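Local coordinates for putative iron-regulated protein A (Parabacteroides distasonis ATCC 8503, PDB 4ECG) that is of unknown function but binds calcium ions and belongs to the imelysin-like family, with a putative role as a metalloendopeptidase, at residues Asn237-Ile242 with Val293-Ala298; Gln90-Leu95 with Ser248-Asp253; Val62-Ala67 with Lys71-Asp76; Asp79-Val84 with Thr150-Leu155; Thr188-Asn193 with Lys197-Ser202. One frame throughout, in Å; residues are numbered along the deposited sequence.

Contact 1. Residues Asn237-Ile242 with Val293-Ala298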
# COMPACT_ATOMS: atom_id res chain seq x y z
N ASN A 237 -8.83 -7.04 2.68
CA ASN A 237 -8.00 -5.87 2.97
C ASN A 237 -6.91 -6.09 4.05
O ASN A 237 -6.31 -5.12 4.58
CB ASN A 237 -8.95 -4.75 3.37
CG ASN A 237 -9.81 -5.12 4.55
OD1 ASN A 237 -9.42 -5.93 5.39
ND2 ASN A 237 -10.99 -4.55 4.61
N GLY A 238 -6.59 -7.36 4.33
CA GLY A 238 -5.49 -7.70 5.21
C GLY A 238 -4.30 -8.34 4.51
O GLY A 238 -4.05 -8.11 3.33
N MSE A 239 -3.55 -9.17 5.24
CA MSE A 239 -2.29 -9.70 4.71
C MSE A 239 -2.49 -10.49 3.40
O MSE A 239 -1.81 -10.21 2.42
CB MSE A 239 -1.55 -10.51 5.77
CG MSE A 239 -1.04 -9.61 6.92
SE MSE A 239 -0.89 -10.58 8.60
CE MSE A 239 0.89 -11.23 8.27
N ALA A 240 -3.47 -11.40 3.36
CA ALA A 240 -3.69 -12.20 2.15
C ALA A 240 -4.25 -11.36 1.01
O ALA A 240 -4.05 -11.66 -0.15
CB ALA A 240 -4.57 -13.41 2.42
N GLY A 241 -4.90 -10.26 1.33
CA GLY A 241 -5.42 -9.37 0.28
C GLY A 241 -4.29 -8.80 -0.53
O GLY A 241 -4.33 -8.81 -1.79
N ILE A 242 -3.28 -8.29 0.19
CA ILE A 242 -2.16 -7.60 -0.49
C ILE A 242 -1.21 -8.57 -1.22
O ILE A 242 -0.82 -8.27 -2.38
CB ILE A 242 -1.41 -6.62 0.42
CG1 ILE A 242 -0.50 -5.72 -0.43
CG2 ILE A 242 -0.60 -7.35 1.47
CD1 ILE A 242 -1.20 -4.85 -1.47
N VAL A 293 6.71 -6.05 2.32
CA VAL A 293 7.33 -5.68 3.62
C VAL A 293 6.19 -5.44 4.63
O VAL A 293 6.31 -5.80 5.78
CB VAL A 293 8.37 -4.50 3.53
CG1 VAL A 293 8.90 -4.08 4.89
CG2 VAL A 293 9.58 -4.92 2.76
N SER A 294 5.08 -4.89 4.21
CA SER A 294 3.93 -4.73 5.08
C SER A 294 3.50 -6.06 5.69
O SER A 294 3.20 -6.11 6.89
CB SER A 294 2.75 -4.12 4.31
OG SER A 294 1.72 -3.73 5.18
N ILE A 295 3.49 -7.13 4.89
CA ILE A 295 3.13 -8.47 5.42
C ILE A 295 4.15 -8.94 6.48
O ILE A 295 3.81 -9.50 7.53
CB ILE A 295 3.06 -9.54 4.30
CG1 ILE A 295 1.96 -9.21 3.27
CG2 ILE A 295 2.83 -10.90 4.89
CD1 ILE A 295 1.94 -10.14 2.08
N LYS A 296 5.40 -8.71 6.15
CA LYS A 296 6.55 -9.16 6.90
C LYS A 296 6.56 -8.51 8.26
O LYS A 296 6.73 -9.17 9.26
CB LYS A 296 7.84 -8.86 6.13
CG LYS A 296 9.08 -9.50 6.73
CD LYS A 296 10.31 -9.30 5.86
CE LYS A 296 11.55 -9.90 6.47
NZ LYS A 296 12.78 -9.53 5.72
N ASN A 297 6.34 -7.21 8.27
CA ASN A 297 6.23 -6.44 9.51
C ASN A 297 5.12 -6.96 10.36
O ASN A 297 5.28 -7.09 11.57
CB ASN A 297 5.93 -4.97 9.17
CG ASN A 297 7.14 -4.24 8.57
OD1 ASN A 297 8.30 -4.76 8.53
ND2 ASN A 297 6.88 -3.01 8.10
N ALA A 298 3.97 -7.21 9.71
CA ALA A 298 2.77 -7.73 10.38
C ALA A 298 3.04 -9.09 11.04
O ALA A 298 2.54 -9.32 12.14
CB ALA A 298 1.59 -7.89 9.40
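Met-239 and Ile-295 are the closest pair where two helices pass, their CA atoms 5.6 Å apart. The first helical turn of 239-242 opens just after Gly-238, which occupies the N-cap, whereas 293-298 is an uninterrupted run inside a longer helix. No hydrogen bond links the two, so the contact illustrates how helices can be joined by interleaved apolar side chains alone. Ile-295 fits between Met-239 and Ile-242, which lie one turn apart. On one side the CG2 branch of Ile-242 meets CG1 of Ile-295 at 3.6 Å, and CD1 of Ile-295 continues past it to lie 3.8 Å from the carbonyl O of Met-239. On the other side Met-239, a selenomethionine in this crystal, bends at its last torsion (chi3 87°). That bend carries the methyl CE across to the neighbouring helix, where it sits 3.6 Å from CB of Ala-298 and 3.5 Å from the carbonyl O of Ile-295. The selenium follows close behind, with SE 3.7 Å from CB of Ala-298, so the small alanine receives both ends of the SE-CE bond. All four residues are buried. Helix 355-377 adds a further wall, Leu-372 touching Met-239 and Leu-368 touching Ile-295. The loop after helix 71-89 also comes in, with Glu-92 against Ile-242 and Ser-294 OG hydrogen-bonded to that loop's backbone; helix 355-377 and this loop thus both pack against the pair formed by helices 239-259 and 284-300.

Contact 2. Residues Gln90-Leu95 with Ser248-Asp253; sequences QSEAFL and SAKITD. With CA (calcium ion), chain H; CA (calcium ion), chain F.
Glu-92 and Lys-250 meet beside a metal: the ammonium NZ of Lys-250 lies just 3.7 Å from a calcium ion, with the carboxylate of Glu-92 serving both. The backbones are far apart, 12.9 Å between the CA atoms of the two residues, and the gap is bridged by two extended side chains that approach from opposite directions. OE2 of Glu-92 binds the calcium at 2.8 Å, while OE1 takes Lys-250 NZ at 3.4 Å in a salt bridge whose hydrogen bond is weak. The lysine is steadied by a better partner, Asn-291 OD1 on helix 284-300. The metal bond at OE2, together with the weak salt bridge at OE1, may limit the rotation of the carboxylate. Further along, 248-253 carries a second calcium, bound by the carbonyl O of Ser-248 at 2.6 Å and by OD1 of Asp-253 at 2.6 Å, with three waters in addition; that carbonyl belongs to a wider, pi-type turn of the helix. At the first ion Asp-109 is the other protein ligand. Glu-89 and Glu-277 have been seen to join the same calcium site, although neither binds the ion here, so Glu-92 belongs to an acidic, calcium-binding site at the heart of the imelysin-like fold.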
# COMPACT_ATOMS: atom_id res chain seq x y z
N GLN A 90 3.96 0.30 2.71
CA GLN A 90 4.21 -0.60 3.83
C GLN A 90 3.00 -0.76 4.74
O GLN A 90 3.07 -1.48 5.74
CB GLN A 90 5.46 -0.16 4.62
CG GLN A 90 6.73 -0.36 3.80
CD GLN A 90 8.03 -0.22 4.57
OE1 GLN A 90 8.05 0.20 5.70
NE2 GLN A 90 9.12 -0.54 3.92
N SER A 91 1.86 -0.18 4.35
CA SER A 91 0.66 -0.26 5.18
C SER A 91 -0.47 -0.98 4.50
O SER A 91 -1.56 -1.08 5.07
CB SER A 91 0.20 1.14 5.60
OG SER A 91 -0.56 1.74 4.58
N GLU A 92 -0.22 -1.52 3.32
CA GLU A 92 -1.28 -2.16 2.55
C GLU A 92 -1.67 -3.54 3.06
O GLU A 92 -2.68 -4.10 2.57
CB GLU A 92 -0.99 -2.15 1.05
CG GLU A 92 -1.14 -0.75 0.44
CD GLU A 92 -1.34 -0.70 -1.08
OE1 GLU A 92 -1.94 -1.64 -1.66
OE2 GLU A 92 -0.91 0.32 -1.69
N ALA A 93 -0.92 -4.09 4.03
CA ALA A 93 -1.34 -5.36 4.66
C ALA A 93 -2.43 -5.11 5.69
O ALA A 93 -3.03 -6.06 6.20
CB ALA A 93 -0.16 -6.10 5.30
N PHE A 94 -2.69 -3.83 5.99
CA PHE A 94 -3.74 -3.45 6.91
C PHE A 94 -4.59 -2.24 6.44
O PHE A 94 -4.63 -1.17 7.07
CB PHE A 94 -3.18 -3.25 8.32
CG PHE A 94 -1.91 -2.48 8.39
CD1 PHE A 94 -0.70 -3.11 8.25
CD2 PHE A 94 -1.91 -1.13 8.67
CE1 PHE A 94 0.50 -2.39 8.39
CE2 PHE A 94 -0.75 -0.43 8.79
CZ PHE A 94 0.47 -1.06 8.66
N LEU A 95 -5.28 -2.45 5.33
CA LEU A 95 -6.18 -1.44 4.77
C LEU A 95 -7.54 -1.53 5.46
O LEU A 95 -8.41 -0.67 5.22
CB LEU A 95 -6.37 -1.65 3.27
CG LEU A 95 -5.20 -1.16 2.43
CD1 LEU A 95 -5.36 -1.79 1.06
CD2 LEU A 95 -5.19 0.38 2.42
N SER A 248 -1.58 -11.11 -8.54
CA SER A 248 -2.63 -11.16 -9.58
C SER A 248 -2.98 -9.87 -10.27
O SER A 248 -3.37 -9.94 -11.38
CB SER A 248 -3.99 -11.64 -9.04
OG SER A 248 -3.79 -12.79 -8.32
N ALA A 249 -2.92 -8.74 -9.59
CA ALA A 249 -3.32 -7.46 -10.20
C ALA A 249 -2.14 -6.59 -10.60
O ALA A 249 -2.04 -6.22 -11.75
CB ALA A 249 -4.24 -6.66 -9.25
N LYS A 250 -1.29 -6.21 -9.65
CA LYS A 250 -0.33 -5.14 -9.92
C LYS A 250 0.75 -5.60 -10.92
O LYS A 250 1.20 -4.80 -11.77
CB LYS A 250 0.34 -4.63 -8.64
CG LYS A 250 -0.59 -4.16 -7.54
CD LYS A 250 0.17 -3.45 -6.44
CE LYS A 250 -0.78 -2.85 -5.38
NZ LYS A 250 0.04 -2.01 -4.44
N ILE A 251 1.17 -6.86 -10.80
CA ILE A 251 2.18 -7.42 -11.67
C ILE A 251 1.50 -8.07 -12.89
O ILE A 251 1.85 -7.74 -14.04
CB ILE A 251 3.13 -8.41 -10.95
CG1 ILE A 251 4.05 -7.67 -9.96
CG2 ILE A 251 4.02 -9.13 -11.96
CD1 ILE A 251 4.73 -8.55 -8.91
N THR A 252 0.49 -8.90 -12.66
CA THR A 252 -0.08 -9.75 -13.75
C THR A 252 -0.80 -8.90 -14.78
O THR A 252 -0.59 -9.10 -15.97
CB THR A 252 -0.92 -10.95 -13.22
OG1 THR A 252 -0.06 -11.81 -12.45
CG2 THR A 252 -1.55 -11.79 -14.34
N ASP A 253 -1.55 -7.90 -14.34
CA ASP A 253 -2.50 -7.22 -15.24
C ASP A 253 -1.80 -6.37 -16.32
O ASP A 253 -2.24 -6.36 -17.48
CB ASP A 253 -3.60 -6.39 -14.50
CG ASP A 253 -4.70 -7.27 -13.79
OD1 ASP A 253 -4.75 -8.53 -14.00
OD2 ASP A 253 -5.53 -6.67 -13.01
CA CA H . -5.74 -10.37 -12.49
CA CA F . -1.39 1.39 -4.18
O HOH W 1 -6.69 -12.31 -11.32
O HOH W 2 -7.15 -9.11 -10.50
O HOH W 3 -7.83 -9.45 -13.46

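Contact 3. Residues Val62-Ala67 with Lys71-Asp76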
# COMPACT_ATOMS: atom_id res chain seq x y z
N VAL A 62 6.66 20.49 -1.44
CA VAL A 62 5.84 20.91 -2.58
C VAL A 62 5.55 22.44 -2.49
O VAL A 62 5.68 23.16 -3.45
CB VAL A 62 4.51 20.11 -2.63
CG1 VAL A 62 3.47 20.86 -3.45
CG2 VAL A 62 4.74 18.72 -3.20
N ASP A 63 5.19 22.92 -1.33
CA ASP A 63 4.92 24.36 -1.15
C ASP A 63 6.11 25.23 -1.47
O ASP A 63 5.98 26.30 -2.05
CB ASP A 63 4.55 24.68 0.29
CG ASP A 63 3.06 24.37 0.62
OD1 ASP A 63 2.29 24.08 -0.33
OD2 ASP A 63 2.70 24.45 1.83
N LYS A 64 7.28 24.80 -1.02
CA LYS A 64 8.51 25.56 -1.22
C LYS A 64 8.83 25.61 -2.73
O LYS A 64 9.17 26.66 -3.28
CB LYS A 64 9.61 24.91 -0.39
CG LYS A 64 11.02 25.32 -0.70
CD LYS A 64 12.00 24.53 0.21
CE LYS A 64 13.39 25.17 0.22
NZ LYS A 64 14.29 24.60 1.23
N PHE A 65 8.69 24.47 -3.41
CA PHE A 65 8.76 24.49 -4.87
C PHE A 65 7.71 25.39 -5.55
O PHE A 65 8.04 26.18 -6.43
CB PHE A 65 8.60 23.10 -5.47
CG PHE A 65 8.40 23.13 -6.96
CD1 PHE A 65 9.40 23.58 -7.78
CD2 PHE A 65 7.22 22.71 -7.54
CE1 PHE A 65 9.22 23.67 -9.17
CE2 PHE A 65 7.06 22.74 -8.91
CZ PHE A 65 8.06 23.21 -9.74
N ILE A 66 6.44 25.26 -5.19
CA ILE A 66 5.43 26.11 -5.84
C ILE A 66 5.81 27.58 -5.74
O ILE A 66 5.84 28.28 -6.76
CB ILE A 66 4.00 25.84 -5.34
CG1 ILE A 66 3.58 24.46 -5.89
CG2 ILE A 66 3.06 26.94 -5.82
CD1 ILE A 66 2.31 23.88 -5.28
N ALA A 67 6.23 28.01 -4.55
CA ALA A 67 6.66 29.39 -4.28
C ALA A 67 7.88 29.86 -5.11
O ALA A 67 7.98 31.07 -5.39
CB ALA A 67 6.89 29.63 -2.76
N LYS A 71 14.49 24.32 -9.60
CA LYS A 71 14.87 22.92 -9.91
C LYS A 71 15.34 22.09 -8.66
O LYS A 71 14.98 20.97 -8.53
CB LYS A 71 15.88 22.91 -11.09
CG LYS A 71 16.88 21.77 -11.16
CD LYS A 71 17.75 21.82 -12.44
CE LYS A 71 19.24 21.48 -12.18
NZ LYS A 71 19.49 20.01 -12.12
N ASN A 72 16.11 22.66 -7.74
CA ASN A 72 16.49 21.93 -6.53
C ASN A 72 15.29 21.64 -5.61
O ASN A 72 15.20 20.52 -5.06
CB ASN A 72 17.63 22.64 -5.75
CG ASN A 72 18.91 22.76 -6.57
OD1 ASN A 72 19.14 22.01 -7.51
ND2 ASN A 72 19.73 23.72 -6.23
N ASP A 73 14.36 22.62 -5.51
CA ASP A 73 13.15 22.48 -4.70
C ASP A 73 12.22 21.40 -5.28
O ASP A 73 11.60 20.66 -4.54
CB ASP A 73 12.40 23.81 -4.56
CG ASP A 73 13.17 24.84 -3.75
OD1 ASP A 73 14.24 24.52 -3.17
OD2 ASP A 73 12.73 26.00 -3.69
N LEU A 74 12.17 21.32 -6.60
CA LEU A 74 11.46 20.28 -7.29
C LEU A 74 12.05 18.90 -6.99
O LEU A 74 11.31 18.00 -6.57
CB LEU A 74 11.49 20.51 -8.81
CG LEU A 74 10.66 19.49 -9.66
CD1 LEU A 74 9.18 19.32 -9.27
CD2 LEU A 74 10.69 19.84 -11.12
N ALA A 75 13.36 18.75 -7.22
CA ALA A 75 14.06 17.49 -6.88
C ALA A 75 13.76 17.07 -5.46
O ALA A 75 13.49 15.86 -5.22
CB ALA A 75 15.60 17.60 -7.10
N ASP A 76 13.76 18.04 -4.52
CA ASP A 76 13.43 17.76 -3.08
C ASP A 76 11.96 17.32 -2.89
O ASP A 76 11.67 16.43 -2.07
CB ASP A 76 13.70 18.95 -2.15
CG ASP A 76 15.21 19.23 -1.90
OD1 ASP A 76 16.09 18.42 -2.32
OD2 ASP A 76 15.51 20.26 -1.23
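OD2 of Asp-73 meets CG of Lys-64 at 3.5 Å and is hydrogen-bonded to Ser-68 OG, a hydroxyl that three groups share: it is bonded also to the carbonyl O of Lys-64 and, weakly, to that of Phe-65. The serine thus ties the end of one helix to the start of the next. Against this polar knot the side chains of Lys-64 and Asp-73 cross at about a right angle, with CE of Lys-64 3.6 Å from OD1 of Asp-73. The ammonium overshoots: NZ of Lys-64 stays 4.4 Å from that OD1, beyond salt-bridge range, and any attraction between the charges is probably modest. Deeper in, Asp-73 CB rests 3.7 Å from CA of Phe-65. Phe-65 and Leu-74 point the same way, side by side, both into the protein. Leu-74 CD1 sits over one ring face of Phe-65, 4.1 Å from its centroid, in a CH-pi contact, while Leu-74 CB lies 3.9 Å from ring atom CD1 of Phe-65. Leu-164 touches both of these residues, and Leu-174 of helix 171-196 adds to the cover of the ring. With axes 8.3 Å apart and at 157° to each other, the segments form a tight antiparallel helical hairpin, its polar side outward and its apolar side inward.

Contact 4. Residues Asp79-Val84 with Thr150-Leu155; sequences DAWRAV and TAEKML
Trp-81 and Glu-152 supply most of the contact, which sorts into aliphatic packing on an indole and polar bonds that lead outward. In the first class, the chain of Glu-152 passes above the indole plane: CG stands over the rim of the ring system, 3.5 Å from CZ2 of Trp-81, and the carboxylate lies above the six-membered ring, over CZ2 and CH2, its plane 19° from that of the indole. Placing CG of Trp-81 opposite the backbone N (chi1 -180°) sends the ring toward 150-155, whose axis passes 11.2 Å from that of 79-84. At the pyrrole end, CD1 of Trp-81 lies 4.2 Å from CD1 of Leu-155, and NE1 of Trp-81 lies 4.3 Å from CB of Ala-151. The second class contains no bond between the segments. Trp-81 NE1 is hydrogen-bonded to the carbonyl O of Phe-148, just ahead of 150-155, and Glu-152 has both oxygens engaged: OE1 with His-149 ND1 and OE2 with Ser-281 OG. Bonds at both oxygens probably fix the rotation of the carboxylate above the indole. His-149 and Glu-152 complete a GxHxxE motif, as in imelysin-like (M75) proteins, where it is proposed to bind metal; here Trp-81 backs its glutamate.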
# COMPACT_ATOMS: atom_id res chain seq x y z
N ASP A 79 11.80 13.69 -4.12
CA ASP A 79 12.36 12.79 -3.10
C ASP A 79 11.31 12.59 -1.99
O ASP A 79 11.05 11.46 -1.54
CB ASP A 79 13.64 13.37 -2.46
CG ASP A 79 14.88 13.39 -3.43
OD1 ASP A 79 14.81 12.77 -4.51
OD2 ASP A 79 15.95 14.01 -3.06
N ALA A 80 10.74 13.70 -1.52
CA ALA A 80 9.76 13.65 -0.44
C ALA A 80 8.50 12.81 -0.85
O ALA A 80 7.94 12.09 -0.05
CB ALA A 80 9.40 15.07 0.03
N TRP A 81 8.13 12.85 -2.12
CA TRP A 81 6.99 12.06 -2.63
C TRP A 81 7.28 10.60 -2.48
O TRP A 81 6.45 9.82 -1.93
CB TRP A 81 6.73 12.42 -4.11
CG TRP A 81 5.59 11.68 -4.74
CD1 TRP A 81 4.26 12.08 -4.81
CD2 TRP A 81 5.61 10.35 -5.36
NE1 TRP A 81 3.50 11.12 -5.42
CE2 TRP A 81 4.26 10.07 -5.77
CE3 TRP A 81 6.59 9.41 -5.60
CZ2 TRP A 81 3.92 8.89 -6.40
CZ3 TRP A 81 6.24 8.22 -6.24
CH2 TRP A 81 4.93 7.97 -6.62
N ARG A 82 8.47 10.18 -2.94
CA ARG A 82 8.94 8.78 -2.76
C ARG A 82 9.02 8.32 -1.30
O ARG A 82 8.70 7.18 -0.97
CB ARG A 82 10.30 8.55 -3.39
CG ARG A 82 10.35 8.72 -4.91
CD ARG A 82 11.73 8.30 -5.41
NE ARG A 82 12.03 8.75 -6.79
CZ ARG A 82 11.61 8.16 -7.92
NH1 ARG A 82 10.81 7.11 -7.89
NH2 ARG A 82 12.00 8.62 -9.10
N ALA A 83 9.51 9.20 -0.44
CA ALA A 83 9.73 8.87 0.97
C ALA A 83 8.39 8.71 1.73
O ALA A 83 8.27 7.83 2.54
CB ALA A 83 10.63 9.91 1.63
N VAL A 84 7.38 9.54 1.45
CA VAL A 84 6.06 9.34 2.08
C VAL A 84 5.39 8.09 1.54
O VAL A 84 4.59 7.45 2.22
CB VAL A 84 5.11 10.60 2.03
CG1 VAL A 84 4.55 10.90 0.65
CG2 VAL A 84 3.99 10.41 2.99
N THR A 150 -1.69 11.75 -9.20
CA THR A 150 -1.90 13.00 -9.92
C THR A 150 -0.67 13.90 -9.61
O THR A 150 -0.12 14.51 -10.52
CB THR A 150 -3.25 13.69 -9.56
OG1 THR A 150 -4.32 12.85 -9.95
CG2 THR A 150 -3.40 15.04 -10.28
N ALA A 151 -0.27 13.99 -8.35
CA ALA A 151 0.96 14.69 -7.93
C ALA A 151 2.18 14.11 -8.72
O ALA A 151 2.93 14.85 -9.31
CB ALA A 151 1.15 14.56 -6.40
N GLU A 152 2.26 12.79 -8.81
CA GLU A 152 3.36 12.08 -9.49
C GLU A 152 3.47 12.52 -10.91
O GLU A 152 4.58 12.79 -11.41
CB GLU A 152 3.08 10.56 -9.46
CG GLU A 152 4.25 9.66 -9.83
CD GLU A 152 3.88 8.22 -10.16
OE1 GLU A 152 2.65 7.85 -10.17
OE2 GLU A 152 4.84 7.49 -10.46
N LYS A 153 2.30 12.58 -11.56
CA LYS A 153 2.24 12.84 -12.99
C LYS A 153 2.75 14.24 -13.27
O LYS A 153 3.34 14.45 -14.31
CB LYS A 153 0.80 12.71 -13.57
CG LYS A 153 0.83 12.59 -15.10
CD LYS A 153 -0.56 12.47 -15.76
CE LYS A 153 -0.52 12.32 -17.29
NZ LYS A 153 -0.05 13.54 -18.03
N MSE A 154 2.55 15.16 -12.33
CA MSE A 154 2.99 16.55 -12.43
C MSE A 154 4.43 16.77 -11.95
O MSE A 154 5.03 17.76 -12.33
CB MSE A 154 2.05 17.46 -11.64
CG MSE A 154 0.61 17.44 -12.11
SE MSE A 154 -0.65 18.37 -10.91
CE MSE A 154 -2.16 18.19 -12.07
N LEU A 155 4.97 15.90 -11.10
CA LEU A 155 6.31 16.09 -10.55
C LEU A 155 7.44 15.40 -11.36
O LEU A 155 8.61 15.79 -11.30
CB LEU A 155 6.35 15.57 -9.11
CG LEU A 155 5.63 16.39 -8.08
CD1 LEU A 155 5.60 15.61 -6.76
CD2 LEU A 155 6.26 17.78 -7.92

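Contact 5. Residues Thr188-Asn193 with Lys197-Ser202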
# COMPACT_ATOMS: atom_id res chain seq x y z
N THR A 188 -4.13 11.74 5.19
CA THR A 188 -3.13 11.13 6.08
C THR A 188 -3.35 11.48 7.55
O THR A 188 -3.28 10.62 8.40
CB THR A 188 -1.67 11.47 5.63
OG1 THR A 188 -1.51 11.16 4.24
CG2 THR A 188 -0.65 10.64 6.44
N GLN A 189 -3.63 12.74 7.83
CA GLN A 189 -4.08 13.13 9.16
C GLN A 189 -5.29 12.32 9.55
O GLN A 189 -5.33 11.83 10.67
CB GLN A 189 -4.39 14.64 9.26
CG GLN A 189 -3.13 15.49 9.27
CD GLN A 189 -3.36 16.96 8.90
OE1 GLN A 189 -4.47 17.34 8.50
NE2 GLN A 189 -2.30 17.79 9.05
N ASP A 190 -6.28 12.18 8.66
CA ASP A 190 -7.50 11.48 9.04
C ASP A 190 -7.18 10.01 9.35
O ASP A 190 -7.69 9.46 10.30
CB ASP A 190 -8.63 11.67 8.01
CG ASP A 190 -9.22 13.10 8.03
OD1 ASP A 190 -9.00 13.81 9.01
OD2 ASP A 190 -9.87 13.54 7.05
N LEU A 191 -6.27 9.42 8.60
CA LEU A 191 -5.90 8.02 8.75
C LEU A 191 -5.27 7.78 10.12
O LEU A 191 -5.64 6.84 10.82
CB LEU A 191 -4.89 7.65 7.63
CG LEU A 191 -4.47 6.20 7.42
CD1 LEU A 191 -5.69 5.27 7.46
CD2 LEU A 191 -3.69 6.08 6.10
N TYR A 192 -4.28 8.60 10.47
CA TYR A 192 -3.54 8.40 11.71
C TYR A 192 -4.46 8.74 12.87
O TYR A 192 -4.59 7.92 13.79
CB TYR A 192 -2.23 9.20 11.76
CG TYR A 192 -1.56 9.23 13.10
CD1 TYR A 192 -0.94 8.10 13.61
CD2 TYR A 192 -1.55 10.39 13.86
CE1 TYR A 192 -0.32 8.12 14.86
CE2 TYR A 192 -0.91 10.42 15.11
CZ TYR A 192 -0.30 9.28 15.60
OH TYR A 192 0.32 9.28 16.84
N ASN A 193 -5.12 9.91 12.82
CA ASN A 193 -6.11 10.27 13.85
C ASN A 193 -7.23 9.29 13.98
O ASN A 193 -7.67 9.01 15.05
CB ASN A 193 -6.70 11.66 13.67
CG ASN A 193 -5.65 12.76 13.82
OD1 ASN A 193 -4.72 12.62 14.57
ND2 ASN A 193 -5.79 13.82 13.06
N LYS A 197 -7.30 8.23 17.76
CA LYS A 197 -8.35 8.79 18.61
C LYS A 197 -9.75 8.83 18.01
O LYS A 197 -10.70 9.24 18.68
CB LYS A 197 -7.94 10.18 19.13
CG LYS A 197 -7.80 11.30 18.11
CD LYS A 197 -7.36 12.61 18.81
CE LYS A 197 -7.85 13.91 18.13
NZ LYS A 197 -6.89 14.39 17.10
N GLY A 198 -9.91 8.37 16.77
CA GLY A 198 -11.16 8.55 16.04
C GLY A 198 -11.35 9.95 15.43
O GLY A 198 -10.61 10.89 15.75
N LEU A 199 -12.31 10.06 14.51
CA LEU A 199 -12.57 11.29 13.77
C LEU A 199 -13.87 11.92 14.23
O LEU A 199 -14.18 13.04 13.88
CB LEU A 199 -12.64 11.00 12.26
CG LEU A 199 -11.38 10.37 11.63
CD1 LEU A 199 -11.60 10.00 10.18
CD2 LEU A 199 -10.16 11.31 11.77
N GLY A 200 -14.66 11.18 14.99
CA GLY A 200 -15.94 11.67 15.45
C GLY A 200 -16.96 11.75 14.34
O GLY A 200 -17.86 12.54 14.43
N THR A 201 -16.82 10.95 13.28
CA THR A 201 -17.80 10.95 12.20
C THR A 201 -18.66 9.71 12.35
O THR A 201 -18.41 8.84 13.17
CB THR A 201 -17.14 11.00 10.79
OG1 THR A 201 -16.35 9.81 10.56
CG2 THR A 201 -16.26 12.28 10.61
N SER A 202 -19.69 9.63 11.53
CA SER A 202 -20.54 8.47 11.48
C SER A 202 -19.77 7.17 11.17
O SER A 202 -20.00 6.15 11.80
CB SER A 202 -21.60 8.70 10.42
OG SER A 202 -22.61 7.74 10.55
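Leu-199 and Asp-190 meet with their side chains crossing at about a right angle, the leucine laid over the last turns of the helix from which its own loop has just departed. CD2 of Leu-199 approaches the carbonyl O of Asp-190 to 3.4 Å, while CD1 lies 4.0 Å from CB of the aspartate. The same CD2 methyl also stands 4.0 Å from CB of Asn-193, one turn further on, and so bridges two successive turns of the helix surface. Asn-193 and Lys-197 behave differently: they run side by side in the same direction. The lysine leaves its backbone with CG tucked between the backbone N and the carbonyl carbon (chi1 66°) and turns again near its tip, which carries NZ alongside the amide of Asn-193. At 3.8 Å from OD1 of Asn-193 it is beside the amide rather than bonded to it. The true bonds belong to the main chain. Lys-197 N donates to Asn-193 O at 2.8 Å, nearly straight at 167°, and Gly-198 N adds a second, weak bond to that carbonyl at 2.9 Å. One oxygen therefore collects two amides as the helix ends. Gly-198, at a positive phi of 79°, then swings the chain so that Leu-199 can fold back. This is a surface finish to helix 171-196: other residues of its last turns face inward, Thr-188 and Leu-191 packing on helix 29-68 and helix 104-109, with helix 98-101 also against Leu-191.

Contacts 1 and 2 form one connected region, their centres 9 Å apart: both use helix 239-259, and Asn-237 O lies 3.0 Å from Leu-95 N, probably a hydrogen bond. Contact 1 therefore backs the loop that carries a calcium ligand, the side chain of Ile-242 lying about 6 Å from the bound ion. Contacts 3 and 4 make a second pair on helix 71-89, centres 11 Å apart, touching where Leu-74 CD1 meets Leu-155 CD2 at 3.6 Å. Between nearest atoms, contact 4 comes within about 7 Å of contact 2, and contact 3 within about 18 Å. Contact 5 touches none of the others and lies away from the calcium sites.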